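Local coordinates for protein putative drug/sodium antiporter (Escherichia coli, PDB 4Z3N) that transports the genotoxin colibactin as a MATE-family membrane protein, probably working as an antiporter, at residues A[22-28]-A[323-328]; A[38-42]-A[181-185]; A[81-85]-A[161-166]; A[107-111]-A[250-254]; A[280-285]-A[431-436]. One frame throughout, in Å; residues are numbered along the deposited sequence.

Interaction 1 of 5, residues A[22-28]-A[323-328]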
# COMPACT_ATOMS: atom_id res chain seq x y z
N GLY A 22 -1.84 -18.37 19.51
CA GLY A 22 -1.78 -19.22 18.33
C GLY A 22 -0.57 -18.93 17.45
O GLY A 22 -0.37 -19.56 16.41
N MET A 23 0.23 -17.96 17.89
CA MET A 23 1.34 -17.45 17.10
C MET A 23 2.40 -18.52 16.82
O MET A 23 2.79 -18.75 15.67
CB MET A 23 1.99 -16.26 17.82
CG MET A 23 3.18 -15.64 17.08
SD MET A 23 2.80 -15.00 15.42
CE MET A 23 1.74 -13.61 15.82
N PHE A 24 2.92 -19.11 17.88
CA PHE A 24 3.98 -20.10 17.76
C PHE A 24 3.48 -21.53 17.52
O PHE A 24 4.13 -22.28 16.79
CB PHE A 24 4.89 -19.98 18.98
CG PHE A 24 5.33 -18.56 19.22
CD1 PHE A 24 6.23 -17.95 18.35
CD2 PHE A 24 4.78 -17.81 20.25
CE1 PHE A 24 6.62 -16.63 18.52
CE2 PHE A 24 5.16 -16.48 20.44
CZ PHE A 24 6.08 -15.89 19.57
N ASP A 25 2.41 -21.94 18.19
CA ASP A 25 1.93 -23.32 17.99
C ASP A 25 0.64 -23.54 17.19
O ASP A 25 0.34 -24.67 16.83
CB ASP A 25 1.79 -24.02 19.36
CG ASP A 25 0.78 -23.34 20.28
OD1 ASP A 25 0.22 -22.27 19.92
OD2 ASP A 25 0.53 -23.88 21.39
N GLY A 26 -0.09 -22.49 16.87
CA GLY A 26 -1.44 -22.70 16.36
C GLY A 26 -1.68 -23.02 14.88
O GLY A 26 -0.75 -23.23 14.10
N SER A 27 -2.95 -23.06 14.50
CA SER A 27 -3.33 -23.16 13.09
C SER A 27 -3.00 -21.86 12.35
O SER A 27 -3.45 -20.76 12.73
CB SER A 27 -4.81 -23.48 12.95
OG SER A 27 -5.25 -23.32 11.63
N LEU A 28 -2.22 -21.97 11.29
CA LEU A 28 -1.76 -20.79 10.59
C LEU A 28 -2.91 -20.08 9.89
O LEU A 28 -2.94 -18.84 9.85
CB LEU A 28 -0.66 -21.15 9.60
CG LEU A 28 0.66 -21.44 10.32
CD1 LEU A 28 1.64 -22.06 9.36
CD2 LEU A 28 1.22 -20.18 10.96
N HIS A 323 11.74 -16.00 17.14
CA HIS A 323 11.65 -17.16 18.01
C HIS A 323 12.47 -18.34 17.49
O HIS A 323 12.57 -19.36 18.15
CB HIS A 323 10.18 -17.56 18.15
CG HIS A 323 9.89 -18.45 19.32
ND1 HIS A 323 10.21 -19.78 19.34
CD2 HIS A 323 9.27 -18.20 20.50
CE1 HIS A 323 9.82 -20.32 20.48
NE2 HIS A 323 9.24 -19.38 21.20
N GLY A 324 13.05 -18.20 16.30
CA GLY A 324 13.91 -19.24 15.75
C GLY A 324 13.24 -20.32 14.92
O GLY A 324 13.90 -21.24 14.46
N ASN A 325 11.93 -20.22 14.68
CA ASN A 325 11.25 -21.28 13.95
C ASN A 325 11.08 -20.91 12.47
O ASN A 325 10.07 -20.31 12.09
CB ASN A 325 9.89 -21.55 14.61
CG ASN A 325 9.21 -22.84 14.13
OD1 ASN A 325 9.46 -23.34 13.02
ND2 ASN A 325 8.30 -23.35 14.96
N VAL A 326 12.00 -21.40 11.64
CA VAL A 326 12.08 -21.03 10.24
C VAL A 326 11.07 -21.77 9.38
O VAL A 326 10.53 -21.22 8.43
CB VAL A 326 13.48 -21.32 9.66
CG1 VAL A 326 13.51 -21.00 8.16
CG2 VAL A 326 14.54 -20.57 10.42
N THR A 327 10.85 -23.03 9.72
CA THR A 327 9.89 -23.91 9.07
C THR A 327 8.49 -23.31 9.12
O THR A 327 7.75 -23.30 8.11
CB THR A 327 9.91 -25.30 9.76
OG1 THR A 327 10.89 -26.12 9.13
CG2 THR A 327 8.57 -25.98 9.66
N ARG A 328 8.13 -22.82 10.30
CA ARG A 328 6.82 -22.25 10.52
C ARG A 328 6.65 -20.96 9.69
O ARG A 328 5.55 -20.67 9.22
CB ARG A 328 6.61 -21.99 12.01
CG ARG A 328 5.21 -21.51 12.35
CD ARG A 328 4.87 -21.67 13.83
NE ARG A 328 3.57 -21.06 14.14
CZ ARG A 328 2.40 -21.67 14.00
NH1 ARG A 328 2.36 -22.91 13.53
NH2 ARG A 328 1.28 -21.04 14.30

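Interaction 2 of 5, residues A[38-42]-A[181-185]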
# COMPACT_ATOMS: atom_id res chain seq x y z
N PRO A 38 -9.49 -7.88 10.73
CA PRO A 38 -9.54 -6.53 11.31
C PRO A 38 -8.84 -5.51 10.43
O PRO A 38 -9.28 -4.37 10.33
CB PRO A 38 -8.79 -6.68 12.64
CG PRO A 38 -8.93 -8.12 12.98
CD PRO A 38 -8.96 -8.87 11.68
N MET A 39 -7.73 -5.94 9.82
CA MET A 39 -6.91 -5.10 8.96
C MET A 39 -7.67 -4.74 7.69
O MET A 39 -7.58 -3.62 7.19
CB MET A 39 -5.60 -5.79 8.59
CG MET A 39 -4.65 -4.90 7.81
SD MET A 39 -4.25 -3.33 8.63
CE MET A 39 -3.17 -3.88 9.95
N PHE A 40 -8.43 -5.70 7.18
CA PHE A 40 -9.26 -5.45 6.03
C PHE A 40 -10.41 -4.48 6.36
O PHE A 40 -10.77 -3.65 5.53
CB PHE A 40 -9.80 -6.77 5.47
CG PHE A 40 -10.57 -6.61 4.19
CD1 PHE A 40 -9.92 -6.34 3.00
CD2 PHE A 40 -11.95 -6.73 4.18
CE1 PHE A 40 -10.64 -6.19 1.80
CE2 PHE A 40 -12.68 -6.57 2.99
CZ PHE A 40 -12.02 -6.31 1.80
N VAL A 41 -10.98 -4.58 7.56
CA VAL A 41 -12.06 -3.67 7.93
C VAL A 41 -11.50 -2.26 7.97
O VAL A 41 -12.12 -1.31 7.48
CB VAL A 41 -12.72 -4.02 9.29
CG1 VAL A 41 -13.60 -2.87 9.77
CG2 VAL A 41 -13.53 -5.30 9.19
N GLY A 42 -10.31 -2.14 8.54
CA GLY A 42 -9.60 -0.87 8.60
C GLY A 42 -9.41 -0.28 7.22
O GLY A 42 -9.48 0.94 7.04
N ILE A 181 -4.31 -5.94 16.21
CA ILE A 181 -4.87 -5.26 15.05
C ILE A 181 -6.22 -4.64 15.36
O ILE A 181 -6.70 -3.77 14.64
CB ILE A 181 -5.03 -6.22 13.87
CG1 ILE A 181 -3.74 -7.03 13.67
CG2 ILE A 181 -5.46 -5.47 12.60
CD1 ILE A 181 -2.50 -6.19 13.60
N MET A 182 -6.80 -5.07 16.47
CA MET A 182 -8.11 -4.60 16.88
C MET A 182 -8.00 -3.13 17.25
O MET A 182 -8.92 -2.34 17.03
CB MET A 182 -8.63 -5.42 18.06
CG MET A 182 -8.95 -6.85 17.68
SD MET A 182 -10.31 -6.94 16.51
CE MET A 182 -11.53 -5.94 17.39
N VAL A 183 -6.84 -2.75 17.78
CA VAL A 183 -6.58 -1.36 18.11
C VAL A 183 -6.50 -0.55 16.83
O VAL A 183 -6.95 0.59 16.77
CB VAL A 183 -5.30 -1.22 18.94
CG1 VAL A 183 -5.00 0.24 19.21
CG2 VAL A 183 -5.46 -2.01 20.23
N ILE A 184 -5.93 -1.17 15.79
CA ILE A 184 -5.84 -0.55 14.48
C ILE A 184 -7.23 -0.48 13.85
O ILE A 184 -7.59 0.53 13.23
CB ILE A 184 -4.88 -1.32 13.56
CG1 ILE A 184 -3.44 -1.20 14.07
CG2 ILE A 184 -4.98 -0.81 12.14
CD1 ILE A 184 -2.42 -1.94 13.24
N MET A 185 -8.03 -1.53 14.03
CA MET A 185 -9.36 -1.55 13.41
C MET A 185 -10.29 -0.56 14.10
O MET A 185 -11.11 0.07 13.43
CB MET A 185 -9.99 -2.94 13.45
CG MET A 185 -11.33 -2.98 12.68
SD MET A 185 -12.44 -4.35 13.08
CE MET A 185 -12.61 -4.13 14.85

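Interaction 3 of 5, residues A[81-85]-A[161-166]. With OLC ((2R)-2,3-dihydroxypropyl (9Z)-octadec-9-enoate), chain E.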
# COMPACT_ATOMS: atom_id res chain seq x y z
N LEU A 81 2.92 10.67 0.67
CA LEU A 81 3.00 10.76 2.12
C LEU A 81 2.53 9.46 2.76
O LEU A 81 3.18 8.97 3.68
CB LEU A 81 2.18 11.94 2.65
CG LEU A 81 2.69 13.32 2.25
CD1 LEU A 81 1.96 14.41 3.03
CD2 LEU A 81 4.21 13.41 2.41
N PHE A 82 1.43 8.90 2.26
CA PHE A 82 1.01 7.58 2.74
C PHE A 82 2.06 6.52 2.37
O PHE A 82 2.24 5.55 3.09
CB PHE A 82 -0.35 7.18 2.17
CG PHE A 82 -1.52 7.79 2.90
CD1 PHE A 82 -1.38 8.25 4.21
CD2 PHE A 82 -2.76 7.92 2.29
CE1 PHE A 82 -2.44 8.82 4.88
CE2 PHE A 82 -3.84 8.48 2.96
CZ PHE A 82 -3.68 8.94 4.26
N ALA A 83 2.75 6.74 1.25
CA ALA A 83 3.75 5.80 0.77
C ALA A 83 4.95 5.75 1.72
O ALA A 83 5.47 4.68 2.03
CB ALA A 83 4.20 6.19 -0.63
N ILE A 84 5.39 6.92 2.15
CA ILE A 84 6.51 7.03 3.05
C ILE A 84 6.08 6.60 4.45
O ILE A 84 6.83 5.95 5.16
CB ILE A 84 7.07 8.47 3.07
CG1 ILE A 84 7.65 8.83 1.69
CG2 ILE A 84 8.11 8.64 4.19
CD1 ILE A 84 7.98 10.30 1.50
N ALA A 85 4.85 6.94 4.83
CA ALA A 85 4.32 6.52 6.12
C ALA A 85 4.27 5.00 6.18
O ALA A 85 4.48 4.37 7.23
CB ALA A 85 2.96 7.11 6.33
N THR A 161 0.51 18.56 7.38
CA THR A 161 0.01 17.27 7.80
C THR A 161 1.09 16.17 7.92
O THR A 161 0.83 15.11 8.46
CB THR A 161 -1.07 16.79 6.83
OG1 THR A 161 -0.45 16.35 5.62
CG2 THR A 161 -2.06 17.91 6.55
N VAL A 162 2.29 16.46 7.43
CA VAL A 162 3.34 15.44 7.30
C VAL A 162 3.75 14.70 8.59
O VAL A 162 3.72 13.47 8.63
CB VAL A 162 4.60 16.08 6.69
CG1 VAL A 162 5.79 15.09 6.70
CG2 VAL A 162 4.31 16.57 5.29
N PHE A 163 4.13 15.44 9.63
CA PHE A 163 4.56 14.82 10.87
C PHE A 163 3.45 13.94 11.45
O PHE A 163 3.71 12.86 11.97
CB PHE A 163 5.01 15.87 11.88
CG PHE A 163 5.56 15.29 13.16
CD1 PHE A 163 6.52 14.28 13.13
CD2 PHE A 163 5.13 15.77 14.40
CE1 PHE A 163 7.04 13.76 14.30
CE2 PHE A 163 5.65 15.25 15.58
CZ PHE A 163 6.60 14.24 15.52
N SER A 164 2.21 14.40 11.35
CA SER A 164 1.09 13.66 11.90
C SER A 164 0.87 12.36 11.13
O SER A 164 0.61 11.31 11.73
CB SER A 164 -0.19 14.52 11.88
OG SER A 164 0.14 15.90 11.94
N ILE A 165 0.99 12.43 9.81
CA ILE A 165 0.93 11.25 8.97
C ILE A 165 2.07 10.26 9.28
O ILE A 165 1.84 9.04 9.39
CB ILE A 165 0.99 11.61 7.46
CG1 ILE A 165 -0.08 12.64 7.10
CG2 ILE A 165 0.87 10.37 6.60
CD1 ILE A 165 -1.48 12.28 7.60
N MET A 166 3.29 10.77 9.41
CA MET A 166 4.42 9.91 9.78
C MET A 166 4.18 9.24 11.13
O MET A 166 4.47 8.06 11.30
CB MET A 166 5.72 10.70 9.82
CG MET A 166 6.08 11.38 8.50
SD MET A 166 6.41 10.26 7.11
CE MET A 166 5.02 10.52 6.00
C9 OLC E . -6.06 11.88 3.04
C8 OLC E . -7.23 11.44 3.90
C7 OLC E . -7.37 9.92 3.88
C6 OLC E . -7.90 9.42 5.20
C5 OLC E . -7.06 8.25 5.67
C4 OLC E . -6.68 8.38 7.13

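Interaction 4 of 5, residues A[107-111]-A[250-254]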
# COMPACT_ATOMS: atom_id res chain seq x y z
N ARG A 107 15.28 -4.18 23.02
CA ARG A 107 15.35 -3.52 21.73
C ARG A 107 13.97 -2.94 21.38
O ARG A 107 13.88 -1.96 20.65
CB ARG A 107 15.82 -4.51 20.65
CG ARG A 107 17.33 -4.55 20.49
CD ARG A 107 17.77 -5.72 19.62
NE ARG A 107 17.12 -5.70 18.31
CZ ARG A 107 17.68 -5.24 17.20
NH1 ARG A 107 18.92 -4.74 17.24
NH2 ARG A 107 17.00 -5.27 16.06
N ALA A 108 12.91 -3.54 21.92
CA ALA A 108 11.55 -3.13 21.61
C ALA A 108 11.27 -1.66 21.96
O ALA A 108 10.73 -0.93 21.13
CB ALA A 108 10.56 -4.03 22.32
N GLN A 109 11.62 -1.23 23.17
CA GLN A 109 11.41 0.16 23.53
C GLN A 109 12.39 1.05 22.77
O GLN A 109 12.05 2.19 22.42
CB GLN A 109 11.56 0.37 25.04
CG GLN A 109 10.64 1.48 25.56
CD GLN A 109 11.33 2.39 26.57
OE1 GLN A 109 12.25 1.97 27.28
NE2 GLN A 109 10.88 3.65 26.63
N ARG A 110 13.58 0.54 22.50
CA ARG A 110 14.53 1.20 21.59
C ARG A 110 13.88 1.50 20.24
O ARG A 110 14.02 2.61 19.69
CB ARG A 110 15.75 0.31 21.35
CG ARG A 110 16.82 0.27 22.42
CD ARG A 110 18.00 -0.52 21.86
NE ARG A 110 19.02 -0.88 22.86
CZ ARG A 110 19.91 -1.86 22.70
NH1 ARG A 110 19.91 -2.59 21.59
NH2 ARG A 110 20.80 -2.11 23.66
N ILE A 111 13.20 0.49 19.70
CA ILE A 111 12.72 0.51 18.34
C ILE A 111 11.68 1.60 18.17
O ILE A 111 11.68 2.30 17.16
CB ILE A 111 12.15 -0.88 17.93
CG1 ILE A 111 13.30 -1.80 17.50
CG2 ILE A 111 11.16 -0.77 16.78
CD1 ILE A 111 12.95 -3.28 17.51
N TRP A 250 24.19 3.07 15.11
CA TRP A 250 23.68 3.20 13.75
C TRP A 250 23.20 1.86 13.19
O TRP A 250 22.49 1.83 12.18
CB TRP A 250 24.74 3.82 12.83
CG TRP A 250 24.35 3.91 11.35
CD1 TRP A 250 24.83 3.15 10.33
CD2 TRP A 250 23.40 4.82 10.75
NE1 TRP A 250 24.25 3.52 9.13
CE2 TRP A 250 23.38 4.54 9.36
CE3 TRP A 250 22.59 5.84 11.25
CZ2 TRP A 250 22.56 5.24 8.47
CZ3 TRP A 250 21.77 6.54 10.36
CH2 TRP A 250 21.76 6.23 8.99
N LYS A 251 23.57 0.75 13.84
CA LYS A 251 23.15 -0.55 13.33
C LYS A 251 21.63 -0.61 13.30
O LYS A 251 21.03 -1.12 12.35
CB LYS A 251 23.72 -1.71 14.16
CG LYS A 251 22.99 -1.98 15.48
CD LYS A 251 23.16 -3.43 15.94
CE LYS A 251 23.13 -3.56 17.48
NZ LYS A 251 21.81 -3.21 18.06
N ILE A 252 21.00 -0.07 14.33
CA ILE A 252 19.57 -0.20 14.49
C ILE A 252 18.78 0.82 13.64
O ILE A 252 17.66 0.55 13.24
CB ILE A 252 19.16 -0.07 15.96
CG1 ILE A 252 17.75 -0.59 16.16
CG2 ILE A 252 19.34 1.37 16.45
CD1 ILE A 252 17.30 -0.56 17.58
N TYR A 253 19.37 1.98 13.38
CA TYR A 253 18.85 2.90 12.37
C TYR A 253 18.95 2.25 11.01
O TYR A 253 18.06 2.38 10.17
CB TYR A 253 19.59 4.24 12.39
CG TYR A 253 19.15 5.12 13.54
CD1 TYR A 253 18.05 5.94 13.41
CD2 TYR A 253 19.81 5.08 14.76
CE1 TYR A 253 17.62 6.73 14.47
CE2 TYR A 253 19.39 5.85 15.83
CZ TYR A 253 18.29 6.68 15.67
OH TYR A 253 17.86 7.46 16.72
N ARG A 254 20.05 1.53 10.79
CA ARG A 254 20.29 0.85 9.53
C ARG A 254 19.26 -0.26 9.28
O ARG A 254 18.68 -0.36 8.19
CB ARG A 254 21.71 0.29 9.52
CG ARG A 254 22.11 -0.48 8.28
CD ARG A 254 23.61 -0.61 8.25
NE ARG A 254 24.11 -1.58 7.30
CZ ARG A 254 25.39 -1.97 7.24
NH1 ARG A 254 26.27 -1.45 8.10
NH2 ARG A 254 25.79 -2.87 6.34

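Interaction 5 of 5, residues A[280-285]-A[431-436]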
# COMPACT_ATOMS: atom_id res chain seq x y z
N PHE A 280 2.78 3.50 -23.00
CA PHE A 280 2.47 2.61 -24.10
C PHE A 280 0.98 2.68 -24.52
O PHE A 280 0.65 2.77 -25.71
CB PHE A 280 2.84 1.16 -23.73
CG PHE A 280 4.27 0.79 -24.03
CD1 PHE A 280 4.65 0.45 -25.31
CD2 PHE A 280 5.22 0.74 -23.02
CE1 PHE A 280 5.97 0.09 -25.60
CE2 PHE A 280 6.55 0.38 -23.30
CZ PHE A 280 6.92 0.06 -24.59
N ILE A 281 0.08 2.65 -23.54
CA ILE A 281 -1.35 2.60 -23.83
C ILE A 281 -1.80 3.84 -24.62
O ILE A 281 -2.60 3.74 -25.54
CB ILE A 281 -2.18 2.49 -22.52
CG1 ILE A 281 -1.83 1.21 -21.78
CG2 ILE A 281 -3.66 2.49 -22.81
CD1 ILE A 281 -2.20 -0.04 -22.54
N VAL A 282 -1.26 4.99 -24.24
CA VAL A 282 -1.65 6.28 -24.79
C VAL A 282 -1.15 6.48 -26.23
O VAL A 282 -1.89 6.92 -27.10
CB VAL A 282 -1.13 7.44 -23.89
CG1 VAL A 282 -0.32 8.42 -24.69
CG2 VAL A 282 -2.29 8.14 -23.18
N ARG A 283 0.12 6.13 -26.47
CA ARG A 283 0.72 6.23 -27.79
C ARG A 283 0.10 5.24 -28.79
O ARG A 283 0.28 5.39 -30.00
CB ARG A 283 2.24 6.00 -27.70
CG ARG A 283 2.96 5.97 -29.06
CD ARG A 283 4.44 6.32 -28.94
NE ARG A 283 5.29 5.13 -28.93
CZ ARG A 283 5.74 4.52 -30.03
NH1 ARG A 283 5.42 4.98 -31.23
NH2 ARG A 283 6.52 3.45 -29.92
N LEU A 284 -0.63 4.25 -28.30
CA LEU A 284 -1.24 3.26 -29.19
C LEU A 284 -2.72 3.55 -29.47
O LEU A 284 -3.11 3.67 -30.63
CB LEU A 284 -1.10 1.86 -28.63
CG LEU A 284 0.28 1.22 -28.77
CD1 LEU A 284 0.29 -0.18 -28.13
CD2 LEU A 284 0.72 1.18 -30.23
N ASP A 285 -3.54 3.57 -28.43
CA ASP A 285 -4.91 4.08 -28.54
C ASP A 285 -5.36 4.83 -27.27
O ASP A 285 -5.45 4.27 -26.18
CB ASP A 285 -5.85 2.92 -28.86
CG ASP A 285 -7.28 3.36 -29.08
OD1 ASP A 285 -7.80 4.18 -28.29
OD2 ASP A 285 -7.90 2.88 -30.06
N ARG A 431 -1.22 -4.89 -30.82
CA ARG A 431 -0.97 -3.53 -30.37
C ARG A 431 -1.32 -3.31 -28.90
O ARG A 431 -0.47 -3.52 -28.03
CB ARG A 431 -1.73 -2.53 -31.24
CG ARG A 431 -1.46 -2.69 -32.75
CD ARG A 431 -2.03 -1.52 -33.56
NE ARG A 431 -0.98 -0.76 -34.24
CZ ARG A 431 -0.77 0.55 -34.10
NH1 ARG A 431 -1.54 1.28 -33.30
NH2 ARG A 431 0.22 1.13 -34.77
N ILE A 432 -2.58 -3.02 -28.61
CA ILE A 432 -3.00 -2.89 -27.22
C ILE A 432 -3.09 -4.28 -26.58
O ILE A 432 -2.75 -4.45 -25.42
CB ILE A 432 -4.33 -2.12 -27.12
CG1 ILE A 432 -4.11 -0.65 -27.49
CG2 ILE A 432 -4.94 -2.27 -25.74
CD1 ILE A 432 -3.30 0.12 -26.49
N THR A 433 -3.53 -5.27 -27.36
CA THR A 433 -3.58 -6.65 -26.90
C THR A 433 -2.19 -7.12 -26.50
O THR A 433 -2.04 -7.99 -25.62
CB THR A 433 -4.14 -7.60 -27.99
OG1 THR A 433 -5.55 -7.45 -28.06
CG2 THR A 433 -3.84 -9.04 -27.66
N GLY A 434 -1.18 -6.55 -27.14
CA GLY A 434 0.21 -6.87 -26.85
C GLY A 434 0.66 -6.28 -25.52
O GLY A 434 1.41 -6.91 -24.81
N VAL A 435 0.22 -5.07 -25.21
CA VAL A 435 0.48 -4.48 -23.92
C VAL A 435 -0.07 -5.37 -22.81
O VAL A 435 0.65 -5.78 -21.90
CB VAL A 435 -0.16 -3.08 -23.79
CG1 VAL A 435 0.16 -2.47 -22.43
CG2 VAL A 435 0.31 -2.16 -24.92
N TYR A 436 -1.37 -5.67 -22.89
CA TYR A 436 -2.05 -6.49 -21.91
C TYR A 436 -1.29 -7.80 -21.62
O TYR A 436 -1.06 -8.16 -20.46
CB TYR A 436 -3.46 -6.81 -22.37
CG TYR A 436 -4.35 -5.63 -22.58
CD1 TYR A 436 -4.09 -4.41 -21.97
CD2 TYR A 436 -5.48 -5.73 -23.38
CE1 TYR A 436 -4.94 -3.32 -22.16
CE2 TYR A 436 -6.33 -4.67 -23.58
CZ TYR A 436 -6.07 -3.47 -22.97
OH TYR A 436 -6.94 -2.43 -23.18

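Interaction 1 of 5, residues A[22-28]-A[323-328]
Phe24 and Arg328 bring the two backbones closest, their CA atoms 8.1 Å apart, where the loop before helix 28-56 lies against the junction between helices 286-322 and 326-358. That junction pairs two helix-end motifs: Gly324 closes the preceding helix in a Schellman motif, and the N-cap Asn325 takes the backbone N of Arg328 onto its OD1 (3.1 Å). From this capped turn the arginine reaches into the loop with CG anti to the backbone N (chi1 -175°) and the chain straight as far as NE. Its guanidinium reads two carbonyls in its own plane. Arg328 NE (2.9 Å) and NH2 both donate side-on to Met23 O from the same face of that carbonyl, while Arg328 NH1 and NH2 take Gly26 O end-on, NH2 at 3.0 Å. Four bonds to two oxygens should fix the rotation of the flat group and join the loop before helix 28-56 to the start of helix 326-358. Asn320 of helix 286-322 adds a weak bond to Met23 O. Farther out, His323 lies over one face of the Phe24 ring, the planes inclined at 33°, and Met23 CG covers the opposite face. Leu28 CD2 rests over one face of the guanidinium, 3.4 Å from Arg328 NH2.

Interaction 2 of 5, residues A[38-42]-A[181-185]
Gly42 and Met185 mark the closest backbone approach, with CA atoms 4.9 Å apart, and the short helical segments 38-42 and 181-185 run nearly parallel at 18° with their axes 8.4 Å apart. Helix 28-56 is kinked at Pro38, whose ring nitrogen cannot donate to the turn before. The proline nonetheless supplies much of the packing surface. Its CB sits 3.5 Å from Ile181 CG2, its CG meets Met182 SD at longer range, and the CB atoms of Pro38 and Met185 lie 4.0 Å from each other. Met185 leans across from the opposite helix with CG trans to its own N (chi1 -174°), which places CG and SD beside Val41; Val41 CG1 lies 3.7 Å from Met185 CG. The same CG passes close to Pro38 O, an oxygen already engaged by Gly42 N within its helix. With no side chain at Gly42, the backbones can come together at this end of the contact. On the other flank Met39 bends at chi2 and chi3, bringing CE over to Ile181 CG2 at 3.8 Å and to Ile184 CD1 at 3.9 Å; its side chain meets that of Ile181 at roughly a right angle. Ile184 also packs on Met172 and Phe175 of helix 162-177, and Met39 touches Thr311 of helix 286-322. Everything that meets across the two segments is carbon or sulfur, apart from the backbone. The association therefore rests on shape and dispersion, without directional bonds, and flexible methionines fit themselves around a rigid proline and branched isoleucines.

Interaction 3 of 5, residues A[81-85]-A[161-166]
Met166 and Ile165 reach helix 75-101 by different routes. Met166, bent at chi2 (-64°) and chi3, brings its CE to 3.3 Å from Leu81 O and also near the backbone N of Ala85, the two atoms of one intrahelical bond; its SD touches Ile84 CG2 at 3.7 Å. Ile165 works through a single branch. Ile165 CG2, anti to the backbone N, touches both Ala85 CB and Phe82 CD1, each 3.9 Å away. At the start of 161-166, Leu81 CD1 meets Val162 CG2 and the OG1 side of Thr161, with the leucine side chain crossing both at about a right angle. Thr161 OG1 is hydrogen-bonded to Ser158 O; its contact with the Leu81 methyl is van der Waals.

Farther out, the Phe82 ring links this packing to lipid: its CZ is 3.7 Å from C5 of a monoolein chain, whose C7 lies at the ring edge. Gln221 of helix 209-232 touches both Phe82 and Ile165, while Phe122 and Ile126 of helix 107-132 back Ile84. The two short segments run in the same general direction, inclined by 40°, and approach most closely at Ala85 and Met166, with CA atoms 5.0 Å apart. This is the apolar packing of crossing transmembrane helices in a MATE bundle, at a place where an acyl chain reaches one of the packed side chains.

Interaction 4 of 5, residues A[107-111]-A[250-254]
Arg107 opens the contact at the start of helix 107-132, where its guanidinium meets Ile252 and Lys251 of the segment 250-254. Bent at chi3 (55°), the arginine chain turns its flat end so that Ile252 CD1 lies over one face, while Lys251 NZ stands at the edge, in plane, 3.4 Å from Arg107 NH1. Both nitrogens are donors, so this is an approach of like charges and not a bond; the proximity would be expected to cost some electrostatic energy and perhaps to favour proton loss from the lysine. One turn on, Arg110 sends out an extended chain and brings a second positive charge to the same amine, with its NH1 4.1 Å from Lys251 NZ and the two side chains crossing at about a right angle. Nearer its root, Arg110 CB touches Ile252 CD1 at 4.2 Å. Ile111 follows with its CG1 at the same separation from Ile252 CD1. Ile252 holds CG1 anti to its backbone N (chi1 -164°), a straight reach that sets its terminal methyl among Arg107, Arg110 and Ile111. A small apolar contact thus lies beneath a cluster of three cationic ends. The axes of the short segments cross at 68° and come no closer than 11.8 Å, a wide separation spanned by long side chains. Ile252 continues onto Val114 of helix 107-132, where Tyr253 also packs, and Ile111 is backed by Met92, Leu95 and Ala99, so this helix start lies between helix 75-101 and the beginning of helix 250-284.

Interaction 5 of 5, residues A[280-285]-A[431-436]
Ile432 CD1 is a bump that enters a hollow on the segment 280-285, formed by Leu284 CB at 3.5 Å, Ile281 O and the backbone N of Asp285. With chi1 and chi2 of Ile432 both near -70°, the chain folds round so that this methyl, and not CG2, enters the hollow. Here the end of helix 250-284 runs antiparallel (171°) to the beginning of helix 432-453, and the backbones are nearest at Ile281 and Ile432, whose CA atoms are 6.7 Å apart. Projecting methyls from each helix fit between the side chains of the other. Ile281 CD1 answers from 280-285. It settles against Val435 CG1 at 3.4 Å, touches Ile432 CD1 at 4.1 Å and reaches Tyr436 CE1 obliquely. Leu284 fills the next gap with a forked end. Leu284 CD1 lies against Arg431 O (3.4 Å) and Val435 CG2 (3.8 Å), while CD2 lies over one face of the Arg431 guanidinium, 3.8 Å from NH1. Phe280 contributes mainly its CB, beside Val435 CG2, and its side chain packs on Val421 and Tyr422 of helix 417-427. At the polar end, Asp285 is an N-cap whose OD1 takes Asn287 N, while OD2 is hydrogen-bonded to Tyr371 OH of helix 366-379; Tyr371 also packs on Ile432 and Tyr436. The chemistry is accordingly divided: branched aliphatic chains interlock between the helices, the aspartate spends its oxygens on the following helix and Tyr371, and the arginine contributes a flat face to leucine instead of a salt bridge within this pair.

How the interactions relate
The five contacts share no atoms and spread widely over the transporter. Interactions 4 and 5 both use helix 250-284, yet their centres are 47 Å apart on opposite sides of the chain's centre, so this helix spans much of the molecule. Interactions 2 and 3 lie 19 Å apart between centres, and consecutive helices, 28-56 and 75-101 on one side, 162-177 and 181-204 on the other, connect them within one MatE family region. Interaction 1, 22 Å from interaction 2 between centres, joins the loop leading into helix 28-56 to the second MatE region. A monoolein touches Phe82 in interaction 3, and a bound monoolein lies about 6 Å from the Val435 side chain in interaction 5.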